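Local atomic coordinates of putative histidinol-phosphate aminotransferase (Burkholderia pseudomallei, PDB entry 3P1T), a protein that probably transfers the amino group of L-histidinol phosphate to 2-oxoglutarate, using pyridoxal 5'-phosphate as cofactor, in a late step of histidine biosynthesis. Residues Asn189-Arg194 with Phe211-Leu216; Leu291-Glu296 with Leu327-Glu332; Asn24-Ala29 with Glu248-Lys253; Ala36-Ala41 with Gly230-His235. One frame throughout, in Å; residues are numbered along the deposited sequence. Where two conformers were deposited one is given.

Interaction 1: Asn189-Arg194 with Phe211-Leu216; sequences NELVFR and FGPSEL. With EDO (1,2-ethanediol), chain H.
Glu-190 meets Pro-213 through its backbone, with Glu-190 O 3.9 Å from Pro-213 CD; its carboxylate turns the other way, to a salt bridge with Arg-161. Leu-191 holds its CG beside its own backbone N (chi1 -66°), which lays the isobutyl group along the turn at Gly-212 and Pro-213. Leu-191 CG lies 4.1 Å from Pro-213 CD, and Leu-191 CD1 reaches Leu-216 CD2 at 3.8 Å. Val-192 makes the bridge itself, an antiparallel hydrogen-bonded pair with Phe-211: Val-192 N to Phe-211 O is 3.0 Å, and Phe-211 N to Val-192 O is 2.8 Å and nearly straight (169°). Their side chains share one face of the sheet, Val-192 CG1 packing 3.6 Å from Phe-211 CB. Arg-194 crosses the Phe-211 ring at about a right angle, with Arg-194 CG 3.8 Å from Phe-211 CE1, and sends its guanidinium to Glu-171. Beyond the bridge Pro-213 stands at the N-cap position, just ahead of helix 214-221, where Ser-214 N and OG hold an ethanediol oxygen. Strand 190-195 runs between 166-170, parallel to it, and 208-211, the antiparallel strand of the seven-stranded sheet of fold-type I aminotransferases; Phe-64 meets the Phe-211 ring edge-to-face.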
loop_
_atom_site.group_PDB
_atom_site.type_symbol
_atom_site.label_atom_id
_atom_site.label_comp_id
_atom_site.label_asym_id
_atom_site.label_seq_id
_atom_site.Cartn_x
_atom_site.Cartn_y
_atom_site.Cartn_z
ATOM N N ASN A 189 2.728 -7.127 -25.800
ATOM C CA ASN A 189 1.537 -7.809 -25.276
ATOM C C ASN A 189 1.849 -8.823 -24.167
ATOM O O ASN A 189 1.064 -9.752 -23.929
ATOM C CB ASN A 189 0.852 -8.548 -26.437
ATOM C CG ASN A 189 0.608 -7.676 -27.630
ATOM O OD1 ASN A 189 -0.054 -6.631 -27.553
ATOM N ND2 ASN A 189 1.196 -8.063 -28.740
ATOM N N GLU A 190 2.969 -8.632 -23.477
ATOM C CA GLU A 190 3.368 -9.561 -22.429
ATOM C C GLU A 190 4.000 -8.801 -21.259
ATOM O O GLU A 190 4.820 -7.891 -21.450
ATOM C CB GLU A 190 4.334 -10.628 -22.989
ATOM C CG GLU A 190 4.531 -11.823 -22.078
ATOM C CD GLU A 190 5.388 -12.962 -22.601
ATOM O OE1 GLU A 190 5.659 -13.021 -23.826
ATOM O OE2 GLU A 190 5.778 -13.813 -21.768
ATOM N N LEU A 191 3.583 -9.183 -20.054
ATOM C CA LEU A 191 4.070 -8.644 -18.790
ATOM C C LEU A 191 4.493 -9.791 -17.858
ATOM O O LEU A 191 4.019 -10.923 -17.999
ATOM C CB LEU A 191 3.004 -7.756 -18.109
ATOM C CG LEU A 191 2.639 -6.472 -18.835
ATOM C CD1 LEU A 191 1.348 -6.646 -19.608
ATOM C CD2 LEU A 191 2.451 -5.337 -17.860
ATOM N N VAL A 192 5.381 -9.502 -16.912
ATOM C CA VAL A 192 5.837 -10.513 -15.953
ATOM C C VAL A 192 5.833 -9.868 -14.537
ATOM O O VAL A 192 6.131 -8.679 -14.383
ATOM C CB VAL A 192 7.217 -11.151 -16.356
ATOM C CG1 VAL A 192 8.299 -10.124 -16.629
ATOM C CG2 VAL A 192 7.696 -12.189 -15.359
ATOM N N PHE A 193 5.408 -10.644 -13.531
ATOM C CA PHE A 193 5.394 -10.222 -12.135
ATOM C C PHE A 193 6.375 -11.066 -11.298
ATOM O O PHE A 193 6.395 -12.282 -11.431
ATOM C CB PHE A 193 3.975 -10.306 -11.552
ATOM C CG PHE A 193 3.888 -10.082 -10.056
ATOM C CD1 PHE A 193 3.819 -8.793 -9.530
ATOM C CD2 PHE A 193 3.871 -11.163 -9.170
ATOM C CE1 PHE A 193 3.751 -8.588 -8.147
ATOM C CE2 PHE A 193 3.811 -10.956 -7.786
ATOM C CZ PHE A 193 3.721 -9.672 -7.288
ATOM N N ARG A 194 7.159 -10.402 -10.428
ATOM C CA ARG A 194 8.079 -11.023 -9.464
ATOM C C ARG A 194 7.689 -10.580 -8.058
ATOM O O ARG A 194 7.383 -9.394 -7.863
ATOM C CB ARG A 194 9.550 -10.678 -9.757
ATOM C CG ARG A 194 10.081 -11.201 -11.081
ATOM C CD ARG A 194 10.355 -12.675 -11.036
ATOM N NE ARG A 194 10.808 -13.181 -12.332
ATOM C CZ ARG A 194 12.080 -13.313 -12.683
ATOM N NH1 ARG A 194 13.045 -12.953 -11.848
ATOM N NH2 ARG A 194 12.398 -13.804 -13.875
ATOM N N PHE A 211 6.870 -6.013 -14.674
ATOM C CA PHE A 211 7.674 -5.650 -15.850
ATOM C C PHE A 211 6.798 -5.691 -17.086
ATOM O O PHE A 211 6.021 -6.631 -17.254
ATOM C CB PHE A 211 8.899 -6.580 -16.004
ATOM C CG PHE A 211 9.719 -6.693 -14.742
ATOM C CD1 PHE A 211 9.412 -7.642 -13.770
ATOM C CD2 PHE A 211 10.782 -5.839 -14.504
ATOM C CE1 PHE A 211 10.154 -7.726 -12.580
ATOM C CE2 PHE A 211 11.534 -5.936 -13.315
ATOM C CZ PHE A 211 11.215 -6.875 -12.364
ATOM N N GLY A 212 6.910 -4.668 -17.924
ATOM C CA GLY A 212 6.123 -4.579 -19.147
ATOM C C GLY A 212 6.581 -3.491 -20.094
ATOM O O GLY A 212 7.616 -2.841 -19.860
ATOM N N PRO A 213 5.791 -3.281 -21.181
ATOM C CA PRO A 213 6.127 -2.214 -22.157
ATOM C C PRO A 213 6.014 -0.825 -21.518
ATOM O O PRO A 213 5.103 -0.589 -20.718
ATOM C CB PRO A 213 5.108 -2.415 -23.281
ATOM C CG PRO A 213 3.969 -3.149 -22.658
ATOM C CD PRO A 213 4.542 -3.985 -21.539
ATOM N N SER A 214 6.962 0.076 -21.852
ATOM C CA SER A 214 7.154 1.383 -21.224
ATOM C C SER A 214 5.903 2.287 -21.255
ATOM O O SER A 214 5.637 2.942 -20.238
ATOM C CB SER A 214 8.336 2.135 -21.840
ATOM O OG SER A 214 8.322 2.203 -23.254
ATOM N N GLU A 215 5.147 2.308 -22.363
ATOM C CA GLU A 215 3.958 3.171 -22.473
ATOM C C GLU A 215 2.886 2.724 -21.465
ATOM O O GLU A 215 2.403 3.561 -20.706
ATOM C CB GLU A 215 3.377 3.238 -23.909
ATOM C CG GLU A 215 3.540 1.988 -24.765
ATOM C CD GLU A 215 4.895 1.846 -25.436
ATOM O OE1 GLU A 215 5.299 2.772 -26.176
ATOM O OE2 GLU A 215 5.543 0.795 -25.239
ATOM N N LEU A 216 2.553 1.414 -21.413
ATOM C CA LEU A 216 1.570 0.831 -20.482
ATOM C C LEU A 216 2.001 1.047 -19.016
ATOM O O LEU A 216 1.187 1.490 -18.207
ATOM C CB LEU A 216 1.381 -0.674 -20.776
ATOM C CG LEU A 216 0.469 -1.486 -19.841
ATOM C CD1 LEU A 216 -0.962 -0.964 -19.847
ATOM C CD2 LEU A 216 0.486 -2.961 -20.218
HETATM C C1 EDO H . 9.905 -1.556 -23.932
HETATM O O1 EDO H . 9.311 -2.854 -24.117
HETATM C C2 EDO H . 9.456 -0.522 -24.968
HETATM O O2 EDO H . 8.046 -0.281 -24.891
#

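Interaction 2: Leu291-Glu296 with Leu327-Glu332; sequences LRFLRE and LAALAE
Leu-294 and Ala-329 bring the two helices nearest, their CA atoms 6.9 Å apart. The axes of 291-296 and 327-332 approach to 10.5 Å with 131° between their directions, so the helices run roughly against each other but well askew. At that spacing side chains rather than backbones fill the gap. Leu-294 does so with one methyl: its CD2 lies 3.8 Å from Ala-329 CB and 3.9 Å from Leu-330 CD2, the two leucines crossing at about a right angle. Helix 288-296 is the connection of a beta-alpha-beta unit between the parallel strands 279-283 and 299-303, with strand 312-316 lying between them in the small four-stranded sheet. Leu-294 also rests on Val-301, Ala-329 on Ile-299 and Leu-330 on Ile-315, which places both helices against that sheet. Next to Leu-294 on the helix, Phe-293 swings its ring across with CG anti to the backbone N (chi1 175°). The ring turns its edge to the carbonyl of Ala-329, Phe-293 CE1 standing 3.2 Å from Ala-329 O. Phe-293 CZ lies 4.0 Å from Glu-332 CD, the ring and carboxylate planes 68° apart. Arg-297 serves both residues, making a cation-pi contact with Phe-293 and a salt bridge with Glu-332.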
loop_
_atom_site.group_PDB
_atom_site.type_symbol
_atom_site.label_atom_id
_atom_site.label_comp_id
_atom_site.label_asym_id
_atom_site.label_seq_id
_atom_site.Cartn_x
_atom_site.Cartn_y
_atom_site.Cartn_z
ATOM N N LEU A 291 -5.475 -33.477 8.222
ATOM C CA LEU A 291 -5.238 -32.123 8.739
ATOM C C LEU A 291 -5.409 -32.093 10.269
ATOM O O LEU A 291 -4.569 -31.531 10.969
ATOM C CB LEU A 291 -6.178 -31.118 8.067
ATOM C CG LEU A 291 -6.052 -30.981 6.563
ATOM C CD1 LEU A 291 -7.324 -30.423 5.983
ATOM C CD2 LEU A 291 -4.837 -30.125 6.166
ATOM N N ARG A 292 -6.458 -32.763 10.774
ATOM C CA ARG A 292 -6.776 -32.887 12.199
ATOM C C ARG A 292 -5.631 -33.626 12.930
ATOM O O ARG A 292 -5.198 -33.160 13.988
ATOM C CB ARG A 292 -8.122 -33.612 12.356
ATOM C CG ARG A 292 -8.630 -33.735 13.783
ATOM C CD ARG A 292 -10.084 -34.193 13.868
ATOM N NE ARG A 292 -10.350 -35.505 13.256
ATOM C CZ ARG A 292 -10.996 -35.686 12.103
ATOM N NH1 ARG A 292 -11.457 -34.643 11.420
ATOM N NH2 ARG A 292 -11.193 -36.910 11.630
ATOM N N PHE A 293 -5.117 -34.735 12.337
ATOM C CA PHE A 293 -3.988 -35.534 12.836
ATOM C C PHE A 293 -2.715 -34.679 12.989
ATOM O O PHE A 293 -2.055 -34.728 14.026
ATOM C CB PHE A 293 -3.715 -36.706 11.873
ATOM C CG PHE A 293 -2.501 -37.555 12.191
ATOM C CD1 PHE A 293 -1.253 -37.236 11.666
ATOM C CD2 PHE A 293 -2.615 -38.695 12.980
ATOM C CE1 PHE A 293 -0.135 -38.011 11.970
ATOM C CE2 PHE A 293 -1.504 -39.499 13.242
ATOM C CZ PHE A 293 -0.267 -39.143 12.751
ATOM N N LEU A 294 -2.362 -33.938 11.936
ATOM C CA LEU A 294 -1.202 -33.066 11.896
ATOM C C LEU A 294 -1.368 -31.871 12.859
ATOM O O LEU A 294 -0.372 -31.485 13.470
ATOM C CB LEU A 294 -0.934 -32.567 10.459
ATOM C CG LEU A 294 -0.484 -33.615 9.420
ATOM C CD1 LEU A 294 -0.361 -32.993 8.040
ATOM C CD2 LEU A 294 0.837 -34.292 9.815
ATOM N N ARG A 295 -2.598 -31.287 13.005
ATOM C CA ARG A 295 -2.834 -30.175 13.943
ATOM C C ARG A 295 -2.643 -30.643 15.383
ATOM O O ARG A 295 -2.155 -29.867 16.210
ATOM C CB ARG A 295 -4.226 -29.545 13.785
ATOM C CG ARG A 295 -4.391 -28.660 12.541
ATOM C CD ARG A 295 -5.692 -27.868 12.562
ATOM N NE ARG A 295 -6.870 -28.729 12.702
ATOM C CZ ARG A 295 -7.632 -29.130 11.691
ATOM N NH1 ARG A 295 -7.367 -28.730 10.450
ATOM N NH2 ARG A 295 -8.677 -29.918 11.913
ATOM N N GLU A 296 -2.994 -31.914 15.680
ATOM C CA GLU A 296 -2.800 -32.502 17.009
ATOM C C GLU A 296 -1.319 -32.563 17.356
ATOM O O GLU A 296 -0.959 -32.486 18.530
ATOM C CB GLU A 296 -3.402 -33.913 17.088
ATOM C CG GLU A 296 -4.896 -33.974 17.351
ATOM C CD GLU A 296 -5.512 -35.356 17.209
ATOM O OE1 GLU A 296 -4.879 -36.353 17.636
ATOM O OE2 GLU A 296 -6.653 -35.433 16.697
ATOM N N LEU A 327 7.890 -35.134 8.401
ATOM C CA LEU A 327 8.148 -36.493 7.922
ATOM C C LEU A 327 7.876 -37.533 9.025
ATOM O O LEU A 327 7.304 -38.584 8.720
ATOM C CB LEU A 327 9.585 -36.632 7.384
ATOM C CG LEU A 327 9.899 -35.875 6.072
ATOM C CD1 LEU A 327 11.363 -35.937 5.756
ATOM C CD2 LEU A 327 9.094 -36.396 4.887
ATOM N N ALA A 328 8.211 -37.222 10.295
ATOM C CA ALA A 328 7.991 -38.147 11.418
ATOM C C ALA A 328 6.493 -38.343 11.674
ATOM O O ALA A 328 6.060 -39.472 11.898
ATOM C CB ALA A 328 8.683 -37.644 12.671
ATOM N N ALA A 329 5.702 -37.264 11.568
ATOM C CA ALA A 329 4.247 -37.302 11.744
ATOM C C ALA A 329 3.561 -38.085 10.627
ATOM O O ALA A 329 2.707 -38.906 10.936
ATOM C CB ALA A 329 3.682 -35.895 11.797
ATOM N N LEU A 330 3.930 -37.855 9.346
ATOM C CA LEU A 330 3.306 -38.570 8.228
ATOM C C LEU A 330 3.872 -40.005 8.131
ATOM O O LEU A 330 3.214 -40.866 7.537
ATOM C CB LEU A 330 3.433 -37.819 6.890
ATOM C CG LEU A 330 2.578 -36.540 6.766
ATOM C CD1 LEU A 330 2.885 -35.798 5.491
ATOM C CD2 LEU A 330 1.101 -36.842 6.816
ATOM N N ALA A 331 5.039 -40.288 8.749
ATOM C CA ALA A 331 5.516 -41.674 8.816
ATOM C C ALA A 331 4.585 -42.452 9.744
ATOM O O ALA A 331 4.136 -43.549 9.393
ATOM C CB ALA A 331 6.959 -41.744 9.290
ATOM N N GLU A 332 4.211 -41.819 10.884
ATOM C CA GLU A 332 3.287 -42.351 11.887
ATOM C C GLU A 332 1.882 -42.540 11.280
ATOM O O GLU A 332 1.264 -43.580 11.508
ATOM C CB GLU A 332 3.233 -41.411 13.107
ATOM C CG GLU A 332 2.433 -41.938 14.290
ATOM C CD GLU A 332 2.085 -40.941 15.383
ATOM O OE1 GLU A 332 2.739 -39.874 15.481
ATOM O OE2 GLU A 332 1.148 -41.242 16.156
#

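Interaction 3: Asn24-Ala29 with Glu248-Lys253; sequences NENPEA and EAHIAK
Glu-28 and Lys-253 form the one salt bridge of this contact, a long one: Lys-253 NZ stands 3.4 Å from Glu-28 OE1, and the hydrogen bond within it is weak. The lysine reaches over fully extended, whereas the glutamate chain folds at chi2 (-52°) and comes from the opposite direction. That bend also sets Glu-28 OE2 at the edge of the His-250 imidazole, in its plane and 3.9 Å from His-250 ND1. At the other end of the ring, NE2 is hydrogen-bonded to the hydroxyl of Tyr-176.

Asn-26 covers a face of the same ring. Its amide stacks on the imidazole with the planes only 18° apart, and Asn-26 ND2 sits over the ring centre, 3.5 Å from His-250 CD2. The amide is held from its oxygen end: Asn-26 OD1 accepts from Glu-28 N at 3.0 Å, in the carbonyl plane, which makes an Asx turn. Pro-27, enclosed by this turn, adds its CD at 3.8 Å from His-250 CE1.

Here the loop between strand 19-20 and helix 32-41 is laid on helix 244-267. The second subunit also grips the loop: its Asn-46 donates to Asn-26 O and its Arg-47 pairs with Glu-25. Chemically, the near-parallel planes mean that Asn-26 offers the imidazole the flat of its amide rather than an N-H aimed at the ring. With Tyr-176 fixing NE2 and the amide lying on a face, the rotation of His-250 is probably well defined, while the long bridge to Lys-253, near Arg-319, which both touch, probably balances the Glu-28 charge only loosely.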
loop_
_atom_site.group_PDB
_atom_site.type_symbol
_atom_site.label_atom_id
_atom_site.label_comp_id
_atom_site.label_asym_id
_atom_site.label_seq_id
_atom_site.Cartn_x
_atom_site.Cartn_y
_atom_site.Cartn_z
ATOM N N ASN A 24 4.067 -20.975 2.530
ATOM C CA ASN A 24 5.223 -20.854 1.626
ATOM C C ASN A 24 6.136 -19.688 2.038
ATOM O O ASN A 24 6.731 -19.033 1.172
ATOM C CB ASN A 24 4.764 -20.672 0.152
ATOM C CG ASN A 24 3.974 -21.821 -0.406
ATOM O OD1 ASN A 24 4.135 -22.990 -0.018
ATOM N ND2 ASN A 24 3.121 -21.513 -1.360
ATOM N N GLU A 25 6.264 -19.446 3.353
ATOM C CA GLU A 25 7.106 -18.361 3.849
ATOM C C GLU A 25 8.582 -18.776 3.856
ATOM O O GLU A 25 8.897 -19.977 3.893
ATOM C CB GLU A 25 6.659 -17.950 5.269
ATOM C CG GLU A 25 5.268 -17.323 5.352
ATOM C CD GLU A 25 4.587 -17.417 6.705
ATOM O OE1 GLU A 25 4.662 -18.494 7.339
ATOM O OE2 GLU A 25 3.914 -16.439 7.101
ATOM N N ASN A 26 9.494 -17.786 3.805
ATOM C CA ASN A 26 10.938 -18.045 3.933
ATOM C C ASN A 26 11.167 -18.392 5.411
ATOM O O ASN A 26 10.790 -17.575 6.256
ATOM C CB ASN A 26 11.770 -16.854 3.438
ATOM C CG ASN A 26 13.259 -17.043 3.521
ATOM O OD1 ASN A 26 13.804 -17.537 4.508
ATOM N ND2 ASN A 26 13.965 -16.575 2.516
ATOM N N PRO A 27 11.664 -19.611 5.761
ATOM C CA PRO A 27 11.730 -19.998 7.182
ATOM C C PRO A 27 12.966 -19.496 7.922
ATOM O O PRO A 27 13.036 -19.645 9.153
ATOM C CB PRO A 27 11.763 -21.522 7.109
ATOM C CG PRO A 27 12.485 -21.813 5.852
ATOM C CD PRO A 27 12.087 -20.730 4.889
ATOM N N GLU A 28 13.936 -18.914 7.188
ATOM C CA GLU A 28 15.195 -18.416 7.754
ATOM C C GLU A 28 14.986 -17.174 8.584
ATOM O O GLU A 28 14.002 -16.447 8.396
ATOM C CB GLU A 28 16.237 -18.105 6.651
ATOM C CG GLU A 28 16.448 -19.200 5.610
ATOM C CD GLU A 28 16.749 -20.618 6.076
ATOM O OE1 GLU A 28 17.378 -20.792 7.146
ATOM O OE2 GLU A 28 16.374 -21.558 5.339
ATOM N N ALA A 29 15.938 -16.911 9.483
ATOM C CA ALA A 29 15.938 -15.699 10.292
ATOM C C ALA A 29 16.246 -14.492 9.399
ATOM O O ALA A 29 16.982 -14.637 8.413
ATOM C CB ALA A 29 16.956 -15.826 11.412
ATOM N N GLU A 248 20.681 -17.050 -1.997
ATOM C CA GLU A 248 21.177 -18.233 -2.727
ATOM C C GLU A 248 21.312 -19.457 -1.815
ATOM O O GLU A 248 21.069 -20.578 -2.272
ATOM C CB GLU A 248 22.522 -17.967 -3.414
ATOM C CG GLU A 248 22.421 -17.101 -4.665
ATOM C CD GLU A 248 21.628 -17.627 -5.851
ATOM O OE1 GLU A 248 21.344 -18.845 -5.914
ATOM O OE2 GLU A 248 21.336 -16.812 -6.753
ATOM N N ALA A 249 21.675 -19.233 -0.535
ATOM C CA ALA A 249 21.800 -20.299 0.464
ATOM C C ALA A 249 20.407 -20.874 0.806
ATOM O O ALA A 249 20.260 -22.089 0.959
ATOM C CB ALA A 249 22.493 -19.770 1.714
ATOM N N HIS A 250 19.382 -19.999 0.863
ATOM C CA HIS A 250 17.998 -20.383 1.127
ATOM C C HIS A 250 17.448 -21.188 -0.053
ATOM O O HIS A 250 16.769 -22.189 0.163
ATOM C CB HIS A 250 17.128 -19.136 1.416
ATOM C CG HIS A 250 15.676 -19.342 1.163
ATOM N ND1 HIS A 250 14.897 -20.097 2.012
ATOM C CD2 HIS A 250 14.905 -18.901 0.144
ATOM C CE1 HIS A 250 13.678 -20.089 1.493
ATOM N NE2 HIS A 250 13.635 -19.388 0.368
ATOM N N ILE A 251 17.738 -20.752 -1.292
ATOM C CA ILE A 251 17.275 -21.420 -2.510
ATOM C C ILE A 251 17.882 -22.829 -2.568
ATOM O O ILE A 251 17.134 -23.796 -2.734
ATOM C CB ILE A 251 17.629 -20.560 -3.762
ATOM C CG1 ILE A 251 16.692 -19.313 -3.827
ATOM C CG2 ILE A 251 17.555 -21.384 -5.061
ATOM C CD1 ILE A 251 17.082 -18.223 -4.842
ATOM N N ALA A 252 19.218 -22.939 -2.366
ATOM C CA ALA A 252 19.960 -24.198 -2.405
ATOM C C ALA A 252 19.411 -25.206 -1.389
ATOM O O ALA A 252 19.144 -26.357 -1.761
ATOM C CB ALA A 252 21.436 -23.941 -2.143
ATOM N N LYS A 253 19.205 -24.760 -0.132
ATOM C CA LYS A 253 18.675 -25.566 0.976
ATOM C C LYS A 253 17.236 -25.995 0.671
ATOM O O LYS A 253 16.899 -27.154 0.908
ATOM C CB LYS A 253 18.753 -24.761 2.289
ATOM C CG LYS A 253 18.284 -25.458 3.566
ATOM C CD LYS A 253 18.497 -24.512 4.751
ATOM C CE LYS A 253 17.945 -25.028 6.052
ATOM N NZ LYS A 253 18.240 -24.099 7.181
#

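Interaction 4: Ala36-Ala41 with Gly230-His235; sequences AAIAAA and GTLDLH
His-235 lays a face of its imidazole against the methyl of Ala-41. His-235 CB lies 3.8 Å from Ala-41 CB, close to the backbone of helix 36-41. Next along the side chain, His-235 CG and His-235 ND1 both lie under the same methyl, each 3.6 Å from Ala-41 CB, which rests over one face of the ring. CG stands beside the backbone N (chi1 -74°), and this turns the ring back along its own helix. His-235 ND1 therefore reaches Thr-231 O, one turn earlier, at 2.7 Å and 166°, with the acceptor in the ring plane. Being the donor, ND1 carries the proton. Thr-231 O also accepts the helical bond from His-235 N at 3.1 Å, the two donors arriving from opposite faces of the carbonyl plane. Thus one backbone oxygen takes two N-H groups, and the ring is held so that it offers Ala-41 a flat surface.

On the flanks, Leu-232 CD2 packs against the end of the first helix, 4.0 Å from Ala-41 C, and Ala-37 CB lies 3.9 Å from His-235 O. Alanines on the facing side let the axes close to 8.7 Å, at 152° and so nearly antiparallel.

Around the pair, helix 52-64 adjoins the imidazole through Ala-52 and Arg-55. The dimer interface is close by: Ile-38 packs on Ile-38 of the second subunit, and Thr-231 and Leu-232 on its Leu-205. Helix 32-41 lies along helix 231-241 beside the subunit boundary.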
loop_
_atom_site.group_PDB
_atom_site.type_symbol
_atom_site.label_atom_id
_atom_site.label_comp_id
_atom_site.label_asym_id
_atom_site.label_seq_id
_atom_site.Cartn_x
_atom_site.Cartn_y
_atom_site.Cartn_z
ATOM N N ALA A 36 18.906 -3.928 10.523
ATOM C CA ALA A 36 19.603 -2.667 10.821
ATOM C C ALA A 36 19.147 -1.551 9.884
ATOM O O ALA A 36 18.920 -0.446 10.366
ATOM C CB ALA A 36 21.095 -2.858 10.716
ATOM N N ALA A 37 18.964 -1.842 8.564
ATOM C CA ALA A 37 18.468 -0.859 7.572
ATOM C C ALA A 37 17.092 -0.316 7.985
ATOM O O ALA A 37 16.850 0.897 7.869
ATOM C CB ALA A 37 18.389 -1.478 6.176
ATOM N N ILE A 38 16.222 -1.217 8.521
ATOM C CA ILE A 38 14.867 -0.894 8.978
ATOM C C ILE A 38 14.983 -0.004 10.239
ATOM O O ILE A 38 14.369 1.060 10.278
ATOM C CB ILE A 38 13.996 -2.168 9.204
ATOM C CG1 ILE A 38 13.767 -2.925 7.872
ATOM C CG2 ILE A 38 12.640 -1.801 9.825
ATOM C CD1 ILE A 38 13.217 -4.357 8.029
ATOM N N ALA A 39 15.814 -0.394 11.216
ATOM C CA ALA A 39 16.041 0.350 12.470
ATOM C C ALA A 39 16.525 1.782 12.218
ATOM O O ALA A 39 16.189 2.698 12.978
ATOM C CB ALA A 39 17.062 -0.378 13.327
ATOM N N ALA A 40 17.315 1.972 11.161
ATOM C CA ALA A 40 17.839 3.281 10.781
ATOM C C ALA A 40 16.749 4.129 10.110
ATOM O O ALA A 40 16.672 5.338 10.365
ATOM C CB ALA A 40 19.023 3.100 9.848
ATOM N N ALA A 41 15.895 3.492 9.268
ATOM C CA ALA A 41 14.807 4.196 8.600
ATOM C C ALA A 41 13.723 4.604 9.599
ATOM O O ALA A 41 13.021 5.584 9.359
ATOM C CB ALA A 41 14.213 3.349 7.504
ATOM N N GLY A 230 5.966 3.092 1.605
ATOM C CA GLY A 230 6.584 3.949 2.609
ATOM C C GLY A 230 8.065 3.750 2.835
ATOM O O GLY A 230 8.664 2.796 2.342
ATOM N N THR A 231 8.649 4.649 3.616
ATOM C CA THR A 231 10.074 4.683 3.941
ATOM C C THR A 231 10.574 3.366 4.603
ATOM O O THR A 231 11.679 2.943 4.271
ATOM C CB THR A 231 10.393 5.880 4.838
ATOM O OG1 THR A 231 11.756 5.781 5.263
ATOM C CG2 THR A 231 9.484 5.989 6.038
ATOM N N LEU A 232 9.785 2.717 5.485
ATOM C CA LEU A 232 10.224 1.469 6.134
ATOM C C LEU A 232 10.313 0.318 5.106
ATOM O O LEU A 232 11.334 -0.375 5.059
ATOM C CB LEU A 232 9.301 1.061 7.305
ATOM C CG LEU A 232 9.229 2.007 8.496
ATOM C CD1 LEU A 232 8.163 1.562 9.474
ATOM C CD2 LEU A 232 10.594 2.148 9.173
ATOM N N ASP A 233 9.272 0.146 4.262
ATOM C CA ASP A 233 9.250 -0.914 3.263
ATOM C C ASP A 233 10.321 -0.673 2.191
ATOM O O ASP A 233 10.977 -1.634 1.777
ATOM C CB ASP A 233 7.859 -1.034 2.633
ATOM C CG ASP A 233 6.739 -1.450 3.575
ATOM O OD1 ASP A 233 7.033 -2.049 4.622
ATOM O OD2 ASP A 233 5.568 -1.174 3.258
ATOM N N LEU A 234 10.534 0.591 1.789
ATOM C CA LEU A 234 11.564 0.953 0.803
ATOM C C LEU A 234 12.987 0.622 1.300
ATOM O O LEU A 234 13.748 0.013 0.546
ATOM C CB LEU A 234 11.502 2.438 0.428
ATOM C CG LEU A 234 10.339 2.913 -0.456
ATOM C CD1 LEU A 234 10.316 4.405 -0.505
ATOM C CD2 LEU A 234 10.433 2.365 -1.849
ATOM N N HIS A 235 13.340 0.976 2.557
ATOM C CA HIS A 235 14.673 0.651 3.096
ATOM C C HIS A 235 14.828 -0.850 3.319
ATOM O O HIS A 235 15.935 -1.363 3.187
ATOM C CB HIS A 235 14.976 1.411 4.385
ATOM C CG HIS A 235 15.262 2.857 4.111
ATOM N ND1 HIS A 235 14.242 3.777 3.942
ATOM C CD2 HIS A 235 16.441 3.476 3.879
ATOM C CE1 HIS A 235 14.831 4.923 3.658
ATOM N NE2 HIS A 235 16.152 4.791 3.603
#

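In the fold
From the N terminus, loop 24-29 opens interaction 3 and helix 32-41 opens interaction 4 directly after it. The chain then builds most of the large sheet before interaction 1 pairs 189-194 with 211-216, the shortest closure of these three. Segment 230-235 next closes interaction 4, and 248-253 closes interaction 3, so the three loops sit one within another without crossing. Interaction 2 follows in series near the C terminus, about 43 Å between centres from interaction 1. The large sheet, the N-terminal arm with the dimer interface, and the C-terminal domain are thus each fastened, interactions 3 and 4 both touching the second subunit.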